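Local coordinates for probable oxidoreductase protein (Rhizobium etli, PDB 4FB5) that probably acts as a nucleotide-dependent oxidoreductase of the GFO/IDH/MocA family, with a Rossmann-type dinucleotide-binding domain and a substrate that is not established, at residues E302-Q307 against Q315-I320; V175-V180 against Q285-K290; A322-R327 against P334-G339; P158-I163 against W219-H224. All coordinates share one frame; numbering follows the deposited sequence.

Contact 1 of 4, residues E302-Q307 against Q315-I320; sequences EFELYQ and QGFRKI
This beta hairpin lies at one border of the large mixed sheet of the C-terminal part, where Phe303 and Leu305 pair with Ile320 and Arg318 in antiparallel register. Each hydrogen-bonded pair is closed by two backbone bonds, among them Ile320 N to Phe303 O at 2.9 Å and Arg318 N to Leu305 O at 2.7 Å. Strand 302-307 bonds on its other edge to strand 291-296, while Phe317 to Lys319 form a ladder with a strand of the second subunit, carrying the sheet across the interface. Phe303, Leu305, Arg318 and Ile320 share one face. There CD1 at the end of Ile320 touches both neighbours, 3.7 Å from Phe303 CZ and 4.0 Å from Leu305 CB. The Phe303 ring runs alongside Ile320, pointing the same way, and also packs on helix 158-168. Near the hairpin turn the aromatic side chains interlock. Tyr306 CB sits over one face of the Phe317 ring, 3.7 Å from its centroid, and the Tyr306 ring presents its edge to that same ring in a T-shaped stack with planes 64° apart. CG of Tyr306 lies opposite the backbone N (chi1 -178°), which carries the ring out to Gln315. Its hydroxyl also hydrogen-bonds to Lys279 of the third subunit, and within the hairpin Gln315 NE2 donates to Tyr306 OH at 2.6 Å, at an N-H...O angle of 143°.

Contact 2 of 4, residues V175-V180 against Q285-K290; sequences VNHVRV and QIYGSK
Gln285 opens the pairing with Arg179: Gln285 N donates to Arg179 O and Arg179 N to Gln285 O, both at 2.9 Å, in an antiparallel hydrogen-bonded pair. Next, Ile286 turns to the opposite face and meets two valines through its CG2 branch, 3.8 Å from Val175 CG1 and 4.1 Å from Val178 CG2. Opposite Tyr287 the other strand makes a classic beta bulge, Asn176 and His177 both facing it. The Tyr287 carbonyl oxygen takes two donors, Asn176 N at 2.8 Å and His177 N at 3.2 Å; two successive residues share one acceptor, and the register slips by one. The Tyr287 ring runs beside His177 and sets CE2 over one face of the Arg179 guanidinium, toward its rim. Arg179 NE in turn donates to His177 NE2 at 2.9 Å; its two terminal nitrogens form salt bridges with Asp183 and Glu181 of the third subunit, and Tyr287 OH bonds to Arg278 of that subunit. Gly288 then passes close to Val175, CA to CA 3.9 Å, and Ser289 leaves the strand, its OG reaching Arg174 N. The 175-183 strand continues the sheet to strand 266-272, the 281-288 strand to 291-296, while Val178 packs against Leu218 of helix 206-221.

Contact 3 of 4, residues A322-R327 against P334-G339; sequences AAPAHR and PAPGHG
Ala322 O and Gly337 N make the one direct hydrogen bond between the two loops, at 3.0 Å. The same oxygen also takes a bond from a water at 3.0 Å, and that water accepts a weak one from Gly339 N, so a second, looser bridge runs beside the first. Side-chain carbons pack next to it. Ala323 CB meets Pro336 CB at 3.7 Å, and the Pro324 ring lies against the backbone of the other loop, with CD 3.8 Å from Pro336 N and CG 3.7 Å from Pro334 O. Gly337 takes a positive phi of 82°, suited to glycine, as the chain bends at the point where its N-H faces Ala322.

One layer out, a type I turn from Ala323 to His326 sets the shape of the first loop, closed by His326 N to Ala323 O at 2.8 Å. The imidazole folds back on this turn: chi1 of -48° keeps CG beside the backbone nitrogen, and Ala323 N donates to His326 ND1 at 2.9 Å, in the ring plane. On its other nitrogen, NE2, the ring bonds to Ser313 O of the second subunit, which suits a neutral ring protonated at NE2. In the second loop the Tyr329 hydroxyl bonds to Ala335 O and His338 N.

Short helix 329-332 joins the two loops and packs on Ala322 and Pro324; strand 316-321 runs in ahead of them, and helix 344-358 follows.

Contact 4 of 4, residues P158-I163 against W219-H224; sequences PVMRHI and WYLFGH
Ile163, which packs on Leu221, is fixed in its helix by a backbone bond from Ile163 N to Val159 O at 2.8 Å. Its CG2 branch meets Leu221 CD2 at 4.0 Å, the two side chains crossing at a slant. Leu221 reaches this far because chi1 of -73° lays CG beside its own backbone nitrogen and the branch tips swing across to the other helix. Its second methyl, CD1, lies 4.3 Å from the SE atom of Met160, a selenomethionine in this crystal. Met160 also touches Tyr220, CG to CD2 at 4.3 Å.

This is helix-to-helix packing in the GFO/IDH/MocA C-terminal domain, where the start of helix 158-168 meets the end of helix 206-221 on one face of the large mixed sheet. Met160 and Leu221 both rest on Leu284 of that sheet, and Ile163 reaches Ile286 and Ile293.

Tyr220 crosses to the helix beside Leu221. With CG opposite its backbone N, chi1 -173°, the ring lies edge-on to the first helix: Met160 O and Arg161 CA sit near its plane, the former 4.0 Å from Tyr220 CE2. Its hydroxyl comes up against the aliphatic part of Arg161, with OH 3.5 Å from Arg161 CB and 3.6 Å from CD. The guanidinium is turned 72° from the tyrosine ring and bends away, NE bonding to Gln156 O. Arg164, one residue past Ile163, serves Tyr220 twice, by cation-pi contact with the ring and by a bond from NH1 to Tyr220 O.

In the fold
Going along the chain, helix 158-168 is the first of these segments to be reached; it meets residues 219-224, closing contact 4 over 55 intervening residues. Strand 175-183 lies inside that loop but finds its partner only at 285-290, so contacts 4 and 2 cross; Phe222 packs on Val175, Val178 and Ile286, tying helix layer to sheet. Contact 1 then closes a short hairpin, adding two strands at the sheet's border, with Phe303 set against Val159, His162 and Ile163 of helix 158-168. Contact 3 follows in series, closing the short loop that holds helix 329-332. His326 links it to contact 1 through Ile320 and to contact 4 through His162.

Contact 1 of 4, residues E302-Q307 against Q315-I320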
loop_
_atom_site.group_PDB
_atom_site.type_symbol
_atom_site.label_atom_id
_atom_site.label_comp_id
_atom_site.label_asym_id
_atom_site.label_seq_id
_atom_site.Cartn_x
_atom_site.Cartn_y
_atom_site.Cartn_z
ATOM N N GLU A 302 3.488 0.512 11.987
ATOM C CA GLU A 302 3.720 1.728 11.222
ATOM C C GLU A 302 2.591 2.713 11.445
ATOM O O GLU A 302 1.565 2.373 12.033
ATOM C CB GLU A 302 3.927 1.445 9.723
ATOM C CG GLU A 302 2.895 0.524 9.149
ATOM C CD GLU A 302 3.094 0.228 7.667
ATOM O OE1 GLU A 302 2.358 0.840 6.846
ATOM O OE2 GLU A 302 3.964 -0.639 7.328
ATOM N N PHE A 303 2.831 3.954 11.050
ATOM C CA PHE A 303 1.790 4.937 10.910
ATOM C C PHE A 303 2.252 5.968 9.945
ATOM O O PHE A 303 3.386 5.996 9.578
ATOM C CB PHE A 303 1.387 5.548 12.220
ATOM C CG PHE A 303 2.401 6.443 12.786
ATOM C CD1 PHE A 303 2.205 7.841 12.755
ATOM C CD2 PHE A 303 3.546 5.913 13.380
ATOM C CE1 PHE A 303 3.157 8.702 13.275
ATOM C CE2 PHE A 303 4.499 6.752 13.912
ATOM C CZ PHE A 303 4.305 8.163 13.868
ATOM N N GLU A 304 1.320 6.782 9.505
ATOM C CA GLU A 304 1.570 7.730 8.461
ATOM C C GLU A 304 1.268 9.100 9.024
ATOM O O GLU A 304 0.213 9.278 9.618
ATOM C CB GLU A 304 0.659 7.462 7.263
ATOM C CG GLU A 304 0.864 6.171 6.568
ATOM C CD GLU A 304 0.079 6.116 5.257
ATOM O OE1 GLU A 304 0.389 6.887 4.322
ATOM O OE2 GLU A 304 -0.866 5.293 5.146
ATOM N N LEU A 305 2.187 10.043 8.834
ATOM C CA LEU A 305 2.101 11.386 9.407
ATOM C C LEU A 305 2.282 12.459 8.355
ATOM O O LEU A 305 3.271 12.449 7.634
ATOM C CB LEU A 305 3.192 11.568 10.482
ATOM C CG LEU A 305 3.469 13.013 10.929
ATOM C CD1 LEU A 305 2.401 13.462 11.832
ATOM C CD2 LEU A 305 4.786 13.158 11.647
ATOM N N TYR A 306 1.327 13.379 8.265
ATOM C CA TYR A 306 1.394 14.472 7.273
ATOM C C TYR A 306 1.572 15.816 7.928
ATOM O O TYR A 306 0.751 16.192 8.774
ATOM C CB TYR A 306 0.119 14.574 6.459
ATOM C CG TYR A 306 0.187 15.649 5.409
ATOM C CD1 TYR A 306 0.400 15.316 4.078
ATOM C CD2 TYR A 306 0.098 17.016 5.751
ATOM C CE1 TYR A 306 0.461 16.276 3.090
ATOM C CE2 TYR A 306 0.145 18.002 4.793
ATOM C CZ TYR A 306 0.324 17.628 3.453
ATOM O OH TYR A 306 0.375 18.576 2.484
ATOM N N GLN A 307 2.598 16.555 7.497
ATOM C CA GLN A 307 2.876 17.849 8.065
ATOM C C GLN A 307 2.807 18.974 7.096
ATOM O O GLN A 307 3.600 19.039 6.219
ATOM C CB GLN A 307 4.233 17.840 8.635
ATOM C CG GLN A 307 4.222 17.276 9.990
ATOM C CD GLN A 307 5.615 17.216 10.553
ATOM O OE1 GLN A 307 6.355 16.283 10.280
ATOM N NE2 GLN A 307 5.985 18.221 11.333
ATOM N N GLN A 315 5.137 17.635 -0.185
ATOM C CA GLN A 315 4.366 17.256 0.948
ATOM C C GLN A 315 3.667 15.921 0.734
ATOM O O GLN A 315 3.357 15.515 -0.405
ATOM C CB GLN A 315 3.436 18.406 1.348
ATOM C CG GLN A 315 4.270 19.461 2.148
ATOM C CD GLN A 315 3.468 20.537 2.866
ATOM O OE1 GLN A 315 4.075 21.430 3.445
ATOM N NE2 GLN A 315 2.122 20.458 2.856
ATOM N N GLY A 316 3.459 15.221 1.831
ATOM C CA GLY A 316 2.693 14.044 1.764
ATOM C C GLY A 316 2.927 13.320 3.027
ATOM O O GLY A 316 3.763 13.697 3.848
ATOM N N PHE A 317 2.182 12.246 3.180
ATOM C CA PHE A 317 2.247 11.484 4.388
ATOM C C PHE A 317 3.536 10.770 4.500
ATOM O O PHE A 317 3.980 10.175 3.520
ATOM C CB PHE A 317 1.152 10.443 4.305
ATOM C CG PHE A 317 -0.146 10.941 4.773
ATOM C CD1 PHE A 317 -0.411 10.999 6.126
ATOM C CD2 PHE A 317 -1.092 11.408 3.859
ATOM C CE1 PHE A 317 -1.653 11.479 6.583
ATOM C CE2 PHE A 317 -2.298 11.877 4.295
ATOM C CZ PHE A 317 -2.597 11.882 5.697
ATOM N N ARG A 318 4.109 10.730 5.690
ATOM C CA ARG A 318 5.272 9.901 5.826
ATOM C C ARG A 318 4.973 8.628 6.501
ATOM O O ARG A 318 4.391 8.632 7.581
ATOM C CB ARG A 318 6.351 10.612 6.622
ATOM C CG ARG A 318 7.457 11.112 5.759
ATOM C CD ARG A 318 8.592 11.663 6.602
ATOM N NE ARG A 318 8.004 12.611 7.522
ATOM C CZ ARG A 318 8.665 13.597 8.066
ATOM N NH1 ARG A 318 9.961 13.714 7.772
ATOM N NH2 ARG A 318 8.016 14.425 8.892
ATOM N N LYS A 319 5.450 7.538 5.905
ATOM C CA LYS A 319 5.297 6.198 6.472
ATOM C C LYS A 319 6.442 5.938 7.472
ATOM O O LYS A 319 7.592 5.695 7.094
ATOM C CB LYS A 319 5.253 5.150 5.352
ATOM C CG LYS A 319 4.897 3.697 5.813
ATOM C CD LYS A 319 4.161 2.949 4.692
ATOM C CE LYS A 319 4.981 1.858 4.121
ATOM N NZ LYS A 319 4.489 1.401 2.766
ATOM N N ILE A 320 6.124 6.009 8.749
ATOM C CA ILE A 320 7.130 5.875 9.779
ATOM C C ILE A 320 7.091 4.506 10.439
ATOM O O ILE A 320 6.069 4.150 11.030
ATOM C CB ILE A 320 6.882 6.939 10.853
ATOM C CG1 ILE A 320 6.990 8.320 10.218
ATOM C CG2 ILE A 320 7.852 6.746 12.082
ATOM C CD1 ILE A 320 6.538 9.390 11.135
#

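Contact 2 of 4, residues V175-V180 against Q285-K290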
loop_
_atom_site.group_PDB
_atom_site.type_symbol
_atom_site.label_atom_id
_atom_site.label_comp_id
_atom_site.label_asym_id
_atom_site.label_seq_id
_atom_site.Cartn_x
_atom_site.Cartn_y
_atom_site.Cartn_z
ATOM N N VAL A 175 -6.543 19.362 16.843
ATOM C CA VAL A 175 -7.317 18.296 16.232
ATOM C C VAL A 175 -8.747 18.777 16.082
ATOM O O VAL A 175 -9.289 19.224 17.054
ATOM C CB VAL A 175 -7.217 17.032 17.092
ATOM C CG1 VAL A 175 -8.149 15.957 16.603
ATOM C CG2 VAL A 175 -5.751 16.525 17.088
ATOM N N ASN A 176 -9.289 18.756 14.856
ATOM C CA ASN A 176 -10.647 19.157 14.526
ATOM C C ASN A 176 -11.527 17.888 14.418
ATOM O O ASN A 176 -12.620 17.859 14.985
ATOM C CB ASN A 176 -10.781 19.798 13.119
ATOM C CG ASN A 176 -9.638 20.730 12.732
ATOM O OD1 ASN A 176 -9.339 21.720 13.433
ATOM N ND2 ASN A 176 -9.031 20.477 11.568
ATOM N N HIS A 177 -11.068 16.882 13.651
ATOM C CA HIS A 177 -11.865 15.722 13.260
ATOM C C HIS A 177 -11.166 14.384 13.484
ATOM O O HIS A 177 -9.958 14.243 13.294
ATOM C CB HIS A 177 -12.173 15.851 11.796
ATOM C CG HIS A 177 -13.053 14.780 11.256
ATOM N ND1 HIS A 177 -14.118 14.267 11.956
ATOM C CD2 HIS A 177 -13.070 14.169 10.047
ATOM C CE1 HIS A 177 -14.739 13.367 11.214
ATOM N NE2 HIS A 177 -14.128 13.294 10.047
ATOM N N VAL A 178 -11.914 13.381 13.881
ATOM C CA VAL A 178 -11.301 12.075 14.087
ATOM C C VAL A 178 -12.201 10.961 13.618
ATOM O O VAL A 178 -13.349 10.959 13.968
ATOM C CB VAL A 178 -10.963 11.823 15.552
ATOM C CG1 VAL A 178 -10.481 10.389 15.737
ATOM C CG2 VAL A 178 -9.939 12.822 16.028
ATOM N N ARG A 179 -11.642 10.023 12.849
ATOM C CA ARG A 179 -12.325 8.825 12.335
ATOM C C ARG A 179 -11.724 7.567 12.937
ATOM O O ARG A 179 -10.506 7.480 13.041
ATOM C CB ARG A 179 -12.145 8.769 10.832
ATOM C CG ARG A 179 -13.049 9.734 10.180
ATOM C CD ARG A 179 -12.666 9.969 8.757
ATOM N NE ARG A 179 -13.200 11.213 8.192
ATOM C CZ ARG A 179 -12.992 11.601 6.933
ATOM N NH1 ARG A 179 -12.253 10.837 6.132
ATOM N NH2 ARG A 179 -13.482 12.758 6.455
ATOM N N VAL A 180 -12.536 6.565 13.281
ATOM C CA VAL A 180 -11.997 5.322 13.911
ATOM C C VAL A 180 -12.769 4.082 13.545
ATOM O O VAL A 180 -13.945 4.057 13.776
ATOM C CB VAL A 180 -12.026 5.427 15.431
ATOM C CG1 VAL A 180 -11.470 4.203 16.025
ATOM C CG2 VAL A 180 -11.142 6.499 15.814
ATOM N N GLN A 285 -7.934 7.710 11.818
ATOM C CA GLN A 285 -7.484 8.892 11.087
ATOM C C GLN A 285 -7.715 10.127 11.941
ATOM O O GLN A 285 -8.807 10.324 12.471
ATOM C CB GLN A 285 -8.196 9.064 9.743
ATOM C CG GLN A 285 -8.251 7.813 8.866
ATOM C CD GLN A 285 -9.344 7.933 7.778
ATOM O OE1 GLN A 285 -10.412 7.273 7.848
ATOM N NE2 GLN A 285 -9.092 8.805 6.776
ATOM N N ILE A 286 -6.682 10.943 12.102
ATOM C CA ILE A 286 -6.760 12.139 12.946
ATOM C C ILE A 286 -6.467 13.408 12.166
ATOM O O ILE A 286 -5.463 13.495 11.524
ATOM C CB ILE A 286 -5.754 12.079 14.049
ATOM C CG1 ILE A 286 -5.837 10.741 14.777
ATOM C CG2 ILE A 286 -5.970 13.250 14.976
ATOM C CD1 ILE A 286 -4.607 10.489 15.664
ATOM N N TYR A 287 -7.319 14.412 12.224
ATOM C CA TYR A 287 -7.086 15.587 11.379
ATOM C C TYR A 287 -7.007 16.867 12.206
ATOM O O TYR A 287 -7.952 17.186 12.963
ATOM C CB TYR A 287 -8.127 15.717 10.279
ATOM C CG TYR A 287 -8.136 14.587 9.279
ATOM C CD1 TYR A 287 -7.233 14.536 8.241
ATOM C CD2 TYR A 287 -9.079 13.591 9.347
ATOM C CE1 TYR A 287 -7.256 13.476 7.315
ATOM C CE2 TYR A 287 -9.102 12.538 8.444
ATOM C CZ TYR A 287 -8.195 12.486 7.432
ATOM O OH TYR A 287 -8.232 11.435 6.519
ATOM N N GLY A 288 -5.886 17.580 12.062
ATOM C CA GLY A 288 -5.644 18.826 12.744
ATOM C C GLY A 288 -5.397 20.009 11.828
ATOM O O GLY A 288 -5.375 19.901 10.629
ATOM N N SER A 289 -5.200 21.171 12.411
ATOM C CA SER A 289 -5.028 22.372 11.611
ATOM C C SER A 289 -3.628 22.501 11.032
ATOM O O SER A 289 -3.403 23.355 10.167
ATOM C CB SER A 289 -5.368 23.591 12.434
ATOM O OG SER A 289 -4.580 23.588 13.578
ATOM N N LYS A 290 -2.697 21.653 11.490
ATOM C CA LYS A 290 -1.350 21.683 10.893
ATOM C C LYS A 290 -0.855 20.337 10.326
ATOM O O LYS A 290 0.342 20.218 9.948
ATOM C CB LYS A 290 -0.307 22.216 11.895
ATOM C CG LYS A 290 -0.715 23.508 12.642
ATOM C CD LYS A 290 0.462 24.438 12.787
ATOM C CE LYS A 290 1.183 24.268 14.119
ATOM N NZ LYS A 290 1.252 25.624 14.747
#

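Contact 3 of 4, residues A322-R327 against P334-G339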
loop_
_atom_site.group_PDB
_atom_site.type_symbol
_atom_site.label_atom_id
_atom_site.label_comp_id
_atom_site.label_asym_id
_atom_site.label_seq_id
_atom_site.Cartn_x
_atom_site.Cartn_y
_atom_site.Cartn_z
ATOM N N ALA A 322 7.961 1.481 13.158
ATOM C CA ALA A 322 8.257 1.308 14.579
ATOM C C ALA A 322 9.754 1.113 14.822
ATOM O O ALA A 322 10.404 0.260 14.158
ATOM C CB ALA A 322 7.472 0.151 15.137
ATOM N N ALA A 323 10.305 1.913 15.742
ATOM C CA ALA A 323 11.783 1.946 15.958
ATOM C C ALA A 323 12.183 2.053 17.416
ATOM O O ALA A 323 11.366 2.381 18.245
ATOM C CB ALA A 323 12.451 3.048 15.121
ATOM N N PRO A 324 13.444 1.764 17.749
ATOM C CA PRO A 324 13.890 1.847 19.149
ATOM C C PRO A 324 13.573 3.174 19.837
ATOM O O PRO A 324 13.289 3.167 21.034
ATOM C CB PRO A 324 15.388 1.675 19.026
ATOM C CG PRO A 324 15.528 0.720 17.850
ATOM C CD PRO A 324 14.511 1.250 16.869
ATOM N N ALA A 325 13.590 4.286 19.102
ATOM C CA ALA A 325 13.153 5.577 19.627
ATOM C C ALA A 325 11.683 5.650 20.115
ATOM O O ALA A 325 11.347 6.490 20.976
ATOM C CB ALA A 325 13.413 6.638 18.604
ATOM N N HIS A 326 10.804 4.804 19.562
ATOM C CA HIS A 326 9.396 4.772 19.972
ATOM C C HIS A 326 9.281 3.803 21.134
ATOM O O HIS A 326 8.985 2.596 20.995
ATOM C CB HIS A 326 8.494 4.364 18.817
ATOM C CG HIS A 326 8.766 5.109 17.549
ATOM N ND1 HIS A 326 9.174 4.482 16.396
ATOM C CD2 HIS A 326 8.740 6.431 17.264
ATOM C CE1 HIS A 326 9.374 5.383 15.454
ATOM N NE2 HIS A 326 9.122 6.574 15.951
ATOM N N ARG A 327 9.568 4.345 22.301
ATOM C CA ARG A 327 9.720 3.518 23.469
ATOM C C ARG A 327 8.360 2.940 23.814
ATOM O O ARG A 327 7.362 3.632 23.674
ATOM C CB ARG A 327 10.370 4.309 24.613
ATOM C CG ARG A 327 11.922 4.452 24.429
ATOM C CD ARG A 327 12.499 5.767 25.010
ATOM N NE ARG A 327 12.913 5.684 26.422
ATOM C CZ ARG A 327 12.092 5.513 27.475
ATOM N NH1 ARG A 327 10.776 5.356 27.303
ATOM N NH2 ARG A 327 12.587 5.470 28.721
ATOM N N PRO A 334 16.525 -4.217 19.031
ATOM C CA PRO A 334 17.300 -2.994 18.799
ATOM C C PRO A 334 17.399 -2.530 17.332
ATOM O O PRO A 334 18.215 -1.674 17.044
ATOM C CB PRO A 334 18.698 -3.415 19.264
ATOM C CG PRO A 334 18.747 -4.894 18.828
ATOM C CD PRO A 334 17.357 -5.435 18.961
ATOM N N ALA A 335 16.636 -3.117 16.413
ATOM C CA ALA A 335 16.646 -2.666 15.015
ATOM C C ALA A 335 15.276 -2.150 14.592
ATOM O O ALA A 335 14.267 -2.763 14.920
ATOM C CB ALA A 335 17.092 -3.790 14.103
ATOM N N PRO A 336 15.221 -1.020 13.862
ATOM C CA PRO A 336 13.887 -0.577 13.414
ATOM C C PRO A 336 13.305 -1.503 12.374
ATOM O O PRO A 336 14.034 -2.213 11.692
ATOM C CB PRO A 336 14.168 0.759 12.743
ATOM C CG PRO A 336 15.588 0.618 12.227
ATOM C CD PRO A 336 16.296 -0.156 13.341
ATOM N N GLY A 337 11.986 -1.473 12.264
ATOM C CA GLY A 337 11.294 -1.949 11.076
ATOM C C GLY A 337 11.130 -3.435 11.077
ATOM O O GLY A 337 10.812 -4.011 10.030
ATOM N N HIS A 338 11.352 -4.047 12.245
ATOM C CA HIS A 338 11.335 -5.503 12.391
ATOM C C HIS A 338 10.026 -6.049 12.992
ATOM O O HIS A 338 9.648 -7.209 12.758
ATOM C CB HIS A 338 12.550 -5.987 13.204
ATOM C CG HIS A 338 13.854 -5.901 12.458
ATOM N ND1 HIS A 338 14.680 -6.988 12.269
ATOM C CD2 HIS A 338 14.463 -4.858 11.835
ATOM C CE1 HIS A 338 15.752 -6.616 11.584
ATOM N NE2 HIS A 338 15.643 -5.328 11.307
ATOM N N GLY A 339 9.359 -5.221 13.792
ATOM C CA GLY A 339 8.000 -5.492 14.209
ATOM C C GLY A 339 7.766 -6.179 15.540
ATOM O O GLY A 339 8.437 -7.174 15.851
HETATM O O HOH W 1 9.073 -2.345 13.480
#

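Contact 4 of 4, residues P158-I163 against W219-H224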
loop_
_atom_site.group_PDB
_atom_site.type_symbol
_atom_site.label_atom_id
_atom_site.label_comp_id
_atom_site.label_asym_id
_atom_site.label_seq_id
_atom_site.Cartn_x
_atom_site.Cartn_y
_atom_site.Cartn_z
ATOM N N PRO A 158 3.667 0.778 20.980
ATOM C CA PRO A 158 4.614 1.876 20.888
ATOM C C PRO A 158 4.252 2.928 19.848
ATOM O O PRO A 158 4.477 4.151 20.094
ATOM C CB PRO A 158 5.911 1.190 20.462
ATOM C CG PRO A 158 5.824 -0.167 21.047
ATOM C CD PRO A 158 4.358 -0.535 20.959
ATOM N N VAL A 159 3.714 2.494 18.711
ATOM C CA VAL A 159 3.325 3.436 17.657
ATOM C C VAL A 159 2.278 4.371 18.231
ATOM O O VAL A 159 2.270 5.562 17.982
ATOM C CB VAL A 159 2.788 2.671 16.401
ATOM C CG1 VAL A 159 1.913 3.565 15.512
ATOM C CG2 VAL A 159 3.970 2.001 15.647
HETATM N N MSE A 160 1.412 3.807 19.051
HETATM C CA MSE A 160 0.335 4.530 19.588
HETATM C C MSE A 160 0.843 5.521 20.648
HETATM O O MSE A 160 0.391 6.656 20.660
HETATM C CB MSE A 160 -0.713 3.536 20.097
HETATM C CG MSE A 160 -2.044 4.133 20.454
HETATM SE SE MSE A 160 -2.888 4.906 18.827
HETATM C CE MSE A 160 -3.196 3.146 17.967
ATOM N N ARG A 161 1.778 5.117 21.532
ATOM C CA ARG A 161 2.374 6.108 22.457
ATOM C C ARG A 161 3.063 7.234 21.680
ATOM O O ARG A 161 2.991 8.400 22.077
ATOM C CB ARG A 161 3.301 5.551 23.569
ATOM C CG ARG A 161 3.538 4.051 23.637
ATOM C CD ARG A 161 2.594 3.352 24.635
ATOM N NE ARG A 161 3.270 2.382 25.513
ATOM C CZ ARG A 161 3.704 2.654 26.763
ATOM N NH1 ARG A 161 3.567 3.868 27.307
ATOM N NH2 ARG A 161 4.300 1.712 27.487
ATOM N N HIS A 162 3.684 6.901 20.557
ATOM C CA HIS A 162 4.238 7.937 19.755
ATOM C C HIS A 162 3.198 8.792 19.093
ATOM O O HIS A 162 3.451 9.946 18.863
ATOM C CB HIS A 162 5.179 7.400 18.730
ATOM C CG HIS A 162 6.130 8.433 18.216
ATOM N ND1 HIS A 162 7.046 9.069 19.033
ATOM C CD2 HIS A 162 6.314 8.940 16.975
ATOM C CE1 HIS A 162 7.754 9.920 18.315
ATOM N NE2 HIS A 162 7.333 9.858 17.065
ATOM N N ILE A 163 2.026 8.249 18.767
ATOM C CA ILE A 163 0.968 9.102 18.230
ATOM C C ILE A 163 0.530 10.145 19.259
ATOM O O ILE A 163 0.440 11.347 18.946
ATOM C CB ILE A 163 -0.211 8.310 17.656
ATOM C CG1 ILE A 163 0.263 7.689 16.331
ATOM C CG2 ILE A 163 -1.374 9.236 17.359
ATOM C CD1 ILE A 163 -0.554 6.530 15.733
ATOM N N TRP A 219 -9.674 7.651 24.255
ATOM C CA TRP A 219 -9.561 8.054 25.621
ATOM C C TRP A 219 -8.129 8.413 25.838
ATOM O O TRP A 219 -7.804 9.524 26.243
ATOM C CB TRP A 219 -9.958 6.937 26.585
ATOM C CG TRP A 219 -9.578 7.305 27.962
ATOM C CD1 TRP A 219 -10.207 8.227 28.759
ATOM C CD2 TRP A 219 -8.416 6.860 28.708
ATOM N NE1 TRP A 219 -9.535 8.363 29.965
ATOM C CE2 TRP A 219 -8.448 7.525 29.969
ATOM C CE3 TRP A 219 -7.400 5.922 28.467
ATOM C CZ2 TRP A 219 -7.488 7.291 30.973
ATOM C CZ3 TRP A 219 -6.445 5.687 29.474
ATOM C CH2 TRP A 219 -6.495 6.388 30.705
ATOM N N TYR A 220 -7.267 7.447 25.560
ATOM C CA TYR A 220 -5.807 7.591 25.659
ATOM C C TYR A 220 -5.275 8.839 24.983
ATOM O O TYR A 220 -4.429 9.538 25.534
ATOM C CB TYR A 220 -5.179 6.407 24.991
ATOM C CG TYR A 220 -3.711 6.327 25.155
ATOM C CD1 TYR A 220 -3.135 6.210 26.431
ATOM C CD2 TYR A 220 -2.880 6.324 24.042
ATOM C CE1 TYR A 220 -1.759 6.124 26.570
ATOM C CE2 TYR A 220 -1.530 6.252 24.168
ATOM C CZ TYR A 220 -0.966 6.144 25.425
ATOM O OH TYR A 220 0.398 6.067 25.534
ATOM N N LEU A 221 -5.784 9.104 23.784
ATOM C CA LEU A 221 -5.337 10.219 22.963
ATOM C C LEU A 221 -5.979 11.578 23.335
ATOM O O LEU A 221 -5.313 12.625 23.272
ATOM C CB LEU A 221 -5.635 9.903 21.498
ATOM C CG LEU A 221 -4.727 8.840 20.885
ATOM C CD1 LEU A 221 -5.185 8.443 19.469
ATOM C CD2 LEU A 221 -3.319 9.354 20.854
ATOM N N PHE A 222 -7.262 11.561 23.706
ATOM C CA PHE A 222 -8.029 12.780 23.839
ATOM C C PHE A 222 -8.757 12.859 25.169
ATOM O O PHE A 222 -8.379 13.616 26.064
ATOM C CB PHE A 222 -9.014 12.901 22.669
ATOM C CG PHE A 222 -8.336 12.960 21.316
ATOM C CD1 PHE A 222 -7.468 14.006 21.011
ATOM C CD2 PHE A 222 -8.522 11.934 20.377
ATOM C CE1 PHE A 222 -6.825 14.052 19.777
ATOM C CE2 PHE A 222 -7.893 11.948 19.149
ATOM C CZ PHE A 222 -7.042 13.006 18.834
ATOM N N GLY A 223 -9.821 12.083 25.270
ATOM C CA GLY A 223 -10.450 11.811 26.516
ATOM C C GLY A 223 -11.779 11.169 26.209
ATOM O O GLY A 223 -11.960 10.564 25.134
ATOM N N HIS A 224 -12.692 11.297 27.168
ATOM C CA HIS A 224 -13.972 10.631 27.143
ATOM C C HIS A 224 -14.995 11.228 26.155
ATOM O O HIS A 224 -14.787 12.289 25.594
ATOM C CB HIS A 224 -14.515 10.562 28.562
ATOM C CG HIS A 224 -13.872 9.500 29.398
ATOM N ND1 HIS A 224 -14.000 8.153 29.123
ATOM C CD2 HIS A 224 -13.110 9.584 30.516
ATOM C CE1 HIS A 224 -13.337 7.451 30.024
ATOM N NE2 HIS A 224 -12.795 8.295 30.890
#